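Local coordinates for uncharacterized protein (Desulfitobacterium hafniense, PDB 3MJQ) that may regulate sporulation genes in response to nutritional stress as a Spo0A-like regulator, of which this chain is the PAS domain, at residues Glu6-Ile12 against Tyr23-Val28; Leu60-Phe64 against Glu97-Phe101. The protein carries 1 engineered substitution. One frame throughout, in Å; residues are numbered along the deposited sequence.

Contact 1 (Glu6-Ile12 against Tyr23-Val28)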
loop_
_atom_site.group_PDB
_atom_site.type_symbol
_atom_site.label_atom_id
_atom_site.label_comp_id
_atom_site.label_asym_id
_atom_site.label_seq_id
_atom_site.Cartn_x
_atom_site.Cartn_y
_atom_site.Cartn_z
ATOM N N GLU A 6 -10.853 1.398 -1.364
ATOM C CA GLU A 6 -11.766 1.605 -2.493
ATOM C C GLU A 6 -11.488 2.973 -3.148
ATOM O O GLU A 6 -11.715 3.176 -4.343
ATOM C CB GLU A 6 -13.208 1.573 -1.983
ATOM C CG GLU A 6 -14.225 1.380 -3.103
ATOM C CD GLU A 6 -14.100 0.008 -3.804
ATOM O OE1 GLU A 6 -13.812 -0.960 -3.010
ATOM O OE2 GLU A 6 -14.324 -0.043 -5.071
ATOM N N THR A 7 -11.000 3.915 -2.345
ATOM C CA THR A 7 -10.695 5.273 -2.806
ATOM C C THR A 7 -9.307 5.532 -3.416
ATOM O O THR A 7 -8.935 6.671 -3.673
ATOM C CB THR A 7 -10.929 6.275 -1.669
ATOM O OG1 THR A 7 -9.960 6.063 -0.634
ATOM C CG2 THR A 7 -12.328 6.092 -1.118
ATOM N N ILE A 8 -8.555 4.479 -3.684
ATOM C CA ILE A 8 -7.238 4.639 -4.287
ATOM C C ILE A 8 -7.334 4.211 -5.749
ATOM O O ILE A 8 -7.927 3.180 -6.060
ATOM C CB ILE A 8 -6.223 3.809 -3.517
ATOM C CG1 ILE A 8 -6.160 4.342 -2.078
ATOM C CG2 ILE A 8 -4.882 3.843 -4.215
ATOM C CD1 ILE A 8 -5.185 3.653 -1.175
ATOM N N GLU A 9 -6.794 5.026 -6.652
ATOM C CA GLU A 9 -6.878 4.721 -8.074
ATOM C C GLU A 9 -6.111 3.455 -8.469
ATOM O O GLU A 9 -6.445 2.785 -9.453
ATOM C CB GLU A 9 -6.384 5.911 -8.914
ATOM C CG GLU A 9 -7.057 7.273 -8.625
ATOM C CD GLU A 9 -8.586 7.282 -8.768
ATOM O OE1 GLU A 9 -9.277 6.671 -7.923
ATOM O OE2 GLU A 9 -9.102 7.913 -9.724
ATOM N N ASP A 10 -5.078 3.127 -7.707
ATOM C CA ASP A 10 -4.300 1.933 -7.995
ATOM C C ASP A 10 -5.040 0.671 -7.575
ATOM O O ASP A 10 -5.779 0.662 -6.591
ATOM C CB ASP A 10 -2.956 1.994 -7.279
ATOM C CG ASP A 10 -1.955 2.884 -7.988
ATOM O OD1 ASP A 10 -2.376 3.777 -8.754
ATOM O OD2 ASP A 10 -0.738 2.694 -7.766
HETATM N N MSE A 11 -4.815 -0.401 -8.328
HETATM C CA MSE A 11 -5.448 -1.685 -8.072
HETATM C C MSE A 11 -4.887 -2.352 -6.811
HETATM O O MSE A 11 -3.671 -2.499 -6.638
HETATM C CB MSE A 11 -5.275 -2.608 -9.284
HETATM C CG MSE A 11 -5.907 -2.121 -10.577
HETATM SE SE MSE A 11 -5.391 -3.222 -12.100
HETATM C CE MSE A 11 -3.641 -2.414 -12.465
ATOM N N ILE A 12 -5.796 -2.739 -5.924
ATOM C CA ILE A 12 -5.411 -3.372 -4.690
ATOM C C ILE A 12 -6.150 -4.667 -4.594
ATOM O O ILE A 12 -7.362 -4.713 -4.766
ATOM C CB ILE A 12 -5.781 -2.533 -3.458
ATOM C CG1 ILE A 12 -4.880 -1.303 -3.361
ATOM C CG2 ILE A 12 -5.650 -3.388 -2.197
ATOM C CD1 ILE A 12 -5.282 -0.354 -2.259
ATOM N N TYR A 23 -9.736 -10.061 -1.617
ATOM C CA TYR A 23 -10.223 -8.686 -1.762
ATOM C C TYR A 23 -9.730 -7.970 -3.016
ATOM O O TYR A 23 -8.630 -8.227 -3.493
ATOM C CB TYR A 23 -9.804 -7.852 -0.562
ATOM C CG TYR A 23 -10.177 -6.403 -0.707
ATOM C CD1 TYR A 23 -11.470 -5.973 -0.458
ATOM C CD2 TYR A 23 -9.237 -5.468 -1.117
ATOM C CE1 TYR A 23 -11.818 -4.647 -0.608
ATOM C CE2 TYR A 23 -9.569 -4.140 -1.274
ATOM C CZ TYR A 23 -10.865 -3.733 -1.016
ATOM O OH TYR A 23 -11.205 -2.406 -1.145
ATOM N N ALA A 24 -10.547 -7.050 -3.519
ATOM C CA ALA A 24 -10.202 -6.268 -4.699
ATOM C C ALA A 24 -11.033 -5.008 -4.671
ATOM O O ALA A 24 -12.115 -5.004 -4.102
ATOM C CB ALA A 24 -10.490 -7.049 -5.956
ATOM N N ASN A 25 -10.534 -3.944 -5.289
ATOM C CA ASN A 25 -11.249 -2.679 -5.309
ATOM C C ASN A 25 -11.762 -2.315 -6.685
ATOM O O ASN A 25 -11.327 -2.862 -7.694
ATOM C CB ASN A 25 -10.360 -1.551 -4.768
ATOM C CG ASN A 25 -9.093 -1.338 -5.598
ATOM O OD1 ASN A 25 -8.860 -2.023 -6.587
ATOM N ND2 ASN A 25 -8.271 -0.381 -5.189
ATOM N N THR A 26 -12.695 -1.374 -6.710
ATOM C CA THR A 26 -13.324 -0.919 -7.954
ATOM C C THR A 26 -12.305 -0.787 -9.103
ATOM O O THR A 26 -12.625 -1.024 -10.279
ATOM C CB THR A 26 -13.979 0.469 -7.737
ATOM O OG1 THR A 26 -14.779 0.847 -8.860
ATOM C CG2 THR A 26 -12.869 1.508 -7.492
ATOM N N ALA A 27 -11.090 -0.401 -8.738
ATOM C CA ALA A 27 -10.004 -0.186 -9.669
ATOM C C ALA A 27 -9.715 -1.404 -10.527
ATOM O O ALA A 27 -9.420 -1.273 -11.718
ATOM C CB ALA A 27 -8.763 0.222 -8.888
ATOM N N VAL A 28 -9.790 -2.585 -9.923
ATOM C CA VAL A 28 -9.515 -3.811 -10.646
ATOM C C VAL A 28 -10.575 -4.051 -11.720
ATOM O O VAL A 28 -10.258 -4.118 -12.909
ATOM C CB VAL A 28 -9.444 -4.996 -9.680
ATOM C CG1 VAL A 28 -8.877 -6.191 -10.377
ATOM C CG2 VAL A 28 -8.574 -4.640 -8.506
#
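Asn25 reaches across to the backbone of Asp10 and Ile12 with both ends of its amide. Its CB lies beside Glu6, whose carboxylate is less surely placed. CG stands between the backbone N and the carbonyl carbon (chi1 61°), which turns the amide toward the start of strand 11-16. At the tip, Asn25 ND2 gives a nearly straight hydrogen bond to Asp10 O at 3.0 Å. The acceptor lies close to the amide plane. Asn25 OD1 takes the N-H of Ile12, with N and OD1 3.2 Å apart. This bond is straight at hydrogen (174°), but the N-H comes from above the carbonyl plane. The backbone of Asn25 adds a weak bond from its N to Ile12 O. The same Ile12 O receives a CA-H contact from Ala24, CA to O 3.2 Å. The packing around this polar centre is mostly apolar. Ile12 CG2 meets the edge of the Tyr23 ring at CE2, 4.1 Å away. Met11 CB rests on Val28 CG2. Ala27 CB touches Glu9 O. Leu39 of helix 36-41 packs against Ala24 and Val28. Asp10 has a weak hydrogen bond to Trp90 of the second subunit. The two hydrogen bonds of the amide limit rotation of the buried Asn25 side chain. They tie the turn after strand 21-24 to the chain entering strand 11-16, and they satisfy Asp10 O and the N-H of Ile12.

Contact 2 (Leu60-Phe64 against Glu97-Phe101)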
loop_
_atom_site.group_PDB
_atom_site.type_symbol
_atom_site.label_atom_id
_atom_site.label_comp_id
_atom_site.label_asym_id
_atom_site.label_seq_id
_atom_site.Cartn_x
_atom_site.Cartn_y
_atom_site.Cartn_z
ATOM N N LEU A 60 4.546 -16.936 -7.237
ATOM C CA LEU A 60 3.601 -16.762 -6.143
ATOM C C LEU A 60 4.148 -17.460 -4.916
ATOM O O LEU A 60 3.986 -16.992 -3.794
ATOM C CB LEU A 60 2.234 -17.353 -6.511
ATOM C CG LEU A 60 1.117 -17.061 -5.505
ATOM C CD1 LEU A 60 1.038 -15.577 -5.276
ATOM C CD2 LEU A 60 -0.212 -17.574 -6.013
ATOM N N ALA A 61 4.800 -18.592 -5.141
ATOM C CA ALA A 61 5.393 -19.357 -4.063
ATOM C C ALA A 61 6.470 -18.519 -3.378
ATOM O O ALA A 61 6.481 -18.400 -2.157
ATOM C CB ALA A 61 5.988 -20.633 -4.610
ATOM N N GLU A 62 7.369 -17.935 -4.166
ATOM C CA GLU A 62 8.444 -17.105 -3.630
ATOM C C GLU A 62 7.901 -15.890 -2.876
ATOM O O GLU A 62 8.380 -15.559 -1.792
ATOM C CB GLU A 62 9.337 -16.605 -4.760
ATOM C CG GLU A 62 10.002 -17.680 -5.586
ATOM C CD GLU A 62 10.644 -17.102 -6.834
ATOM O OE1 GLU A 62 10.919 -15.881 -6.851
ATOM O OE2 GLU A 62 10.883 -17.865 -7.794
ATOM N N LEU A 63 6.911 -15.223 -3.469
ATOM C CA LEU A 63 6.312 -14.031 -2.870
ATOM C C LEU A 63 5.918 -14.231 -1.422
ATOM O O LEU A 63 6.111 -13.334 -0.602
ATOM C CB LEU A 63 5.086 -13.568 -3.668
ATOM C CG LEU A 63 5.351 -13.090 -5.098
ATOM C CD1 LEU A 63 4.147 -12.298 -5.601
ATOM C CD2 LEU A 63 6.599 -12.235 -5.135
ATOM N N PHE A 64 5.358 -15.398 -1.113
ATOM C CA PHE A 64 4.951 -15.715 0.252
ATOM C C PHE A 64 6.177 -15.998 1.119
ATOM O O PHE A 64 6.192 -15.682 2.307
ATOM C CB PHE A 64 4.029 -16.931 0.251
ATOM C CG PHE A 64 2.594 -16.602 -0.011
ATOM C CD1 PHE A 64 1.767 -16.185 1.022
ATOM C CD2 PHE A 64 2.064 -16.717 -1.287
ATOM C CE1 PHE A 64 0.429 -15.889 0.788
ATOM C CE2 PHE A 64 0.727 -16.424 -1.533
ATOM C CZ PHE A 64 -0.091 -16.008 -0.493
ATOM N N GLU A 97 -5.224 -16.499 8.060
ATOM C CA GLU A 97 -4.174 -17.145 7.274
ATOM C C GLU A 97 -3.290 -16.252 6.450
ATOM O O GLU A 97 -3.731 -15.232 5.931
ATOM C CB GLU A 97 -4.825 -18.199 6.385
ATOM C CG GLU A 97 -5.658 -19.219 7.191
ATOM C CD GLU A 97 -4.827 -20.383 7.710
ATOM O OE1 GLU A 97 -4.656 -21.359 6.944
ATOM O OE2 GLU A 97 -4.337 -20.316 8.865
ATOM N N PRO A 98 -2.014 -16.645 6.307
ATOM C CA PRO A 98 -1.018 -15.891 5.549
ATOM C C PRO A 98 -1.544 -15.568 4.158
ATOM O O PRO A 98 -2.082 -16.438 3.464
ATOM C CB PRO A 98 0.173 -16.847 5.501
ATOM C CG PRO A 98 -0.013 -17.713 6.697
ATOM C CD PRO A 98 -1.482 -17.964 6.687
ATOM N N CYS A 99 -1.389 -14.312 3.754
ATOM C CA CYS A 99 -1.825 -13.870 2.435
ATOM C C CYS A 99 -0.973 -12.696 1.957
ATOM O O CYS A 99 -0.129 -12.189 2.695
ATOM C CB CYS A 99 -3.299 -13.467 2.470
ATOM S SG CYS A 99 -3.595 -11.798 3.042
ATOM N N LEU A 100 -1.191 -12.264 0.721
ATOM C CA LEU A 100 -0.425 -11.152 0.177
ATOM C C LEU A 100 -1.284 -9.918 -0.048
ATOM O O LEU A 100 -2.415 -10.013 -0.520
ATOM C CB LEU A 100 0.241 -11.567 -1.136
ATOM C CG LEU A 100 1.740 -11.894 -1.131
ATOM C CD1 LEU A 100 2.174 -12.385 0.221
ATOM C CD2 LEU A 100 2.038 -12.938 -2.192
ATOM N N PHE A 101 -0.743 -8.760 0.325
ATOM C CA PHE A 101 -1.429 -7.485 0.144
ATOM C C PHE A 101 -0.724 -6.806 -1.020
ATOM O O PHE A 101 0.458 -6.493 -0.943
ATOM C CB PHE A 101 -1.318 -6.618 1.392
ATOM C CG PHE A 101 -1.878 -5.240 1.216
ATOM C CD1 PHE A 101 -3.184 -5.063 0.773
ATOM C CD2 PHE A 101 -1.109 -4.119 1.497
ATOM C CE1 PHE A 101 -3.717 -3.789 0.612
ATOM C CE2 PHE A 101 -1.635 -2.844 1.339
ATOM C CZ PHE A 101 -2.944 -2.682 0.895
#
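Leu100 pushes its two methyl groups from strand 98-106 into a shallow hollow on helix 53-65. Leu63 and Phe64 form most of that hollow, and Leu60 adds a lighter contact. Leu100 CD2 is the main bump. It sits over one face of the Phe64 ring in a CH-pi contact, 4.0 Å from the centroid and 18° off the ring normal. It also meets Leu63 CB, and Leu60 CD1 touches it at 4.2 Å. Leu100 CD1 lies by the Phe64 atoms CD1 and CE1. Phe64 CG is anti to its carbonyl carbon (chi1 -84°), and this carries the ring from the helix toward the strand. The ring then lies along the strand backbone. Its edge meets Cys99 CA near the ring plane, while Pro98 O lies 3.7 Å from Phe64 CE1. No hydrogen bond crosses the contact. The axes of segments 60-64 and 98-101 run nearly perpendicular and pass 9.4 Å apart at closest approach. Ile89 of strand 82-93 packs against both Leu63 and Leu100, and Ile15 of strand 11-16 lies against Leu60. This packing of a helix across one face of an antiparallel sheet with strand order 2-1-5-4-3 is characteristic of the PAS fold.

Overall arrangement
Both contacts reach the central antiparallel sheet, through its neighbouring strands 11-16 and 98-106. Their centres are about 19 Å apart, yet they touch where Ile12 CG2 packs on Phe101 CE1 at 3.4 Å. Contact 1 joins the hairpin of strands 11-16 and 21-24 at one end, where the chain turns into helix 27-32. Contact 2 sets the later helix 53-65 against the sheet. Each is partly buried, with buried residues beside more open ones. Their chemistry differs. Amide and backbone hydrogen bonds hold the loops and turns of contact 1, whereas contact 2 has no hydrogen bond across it and rests mainly on apolar side chains. Gln91 of the second subunit packs on Ile8, and Ile8 of the second subunit packs on Phe101.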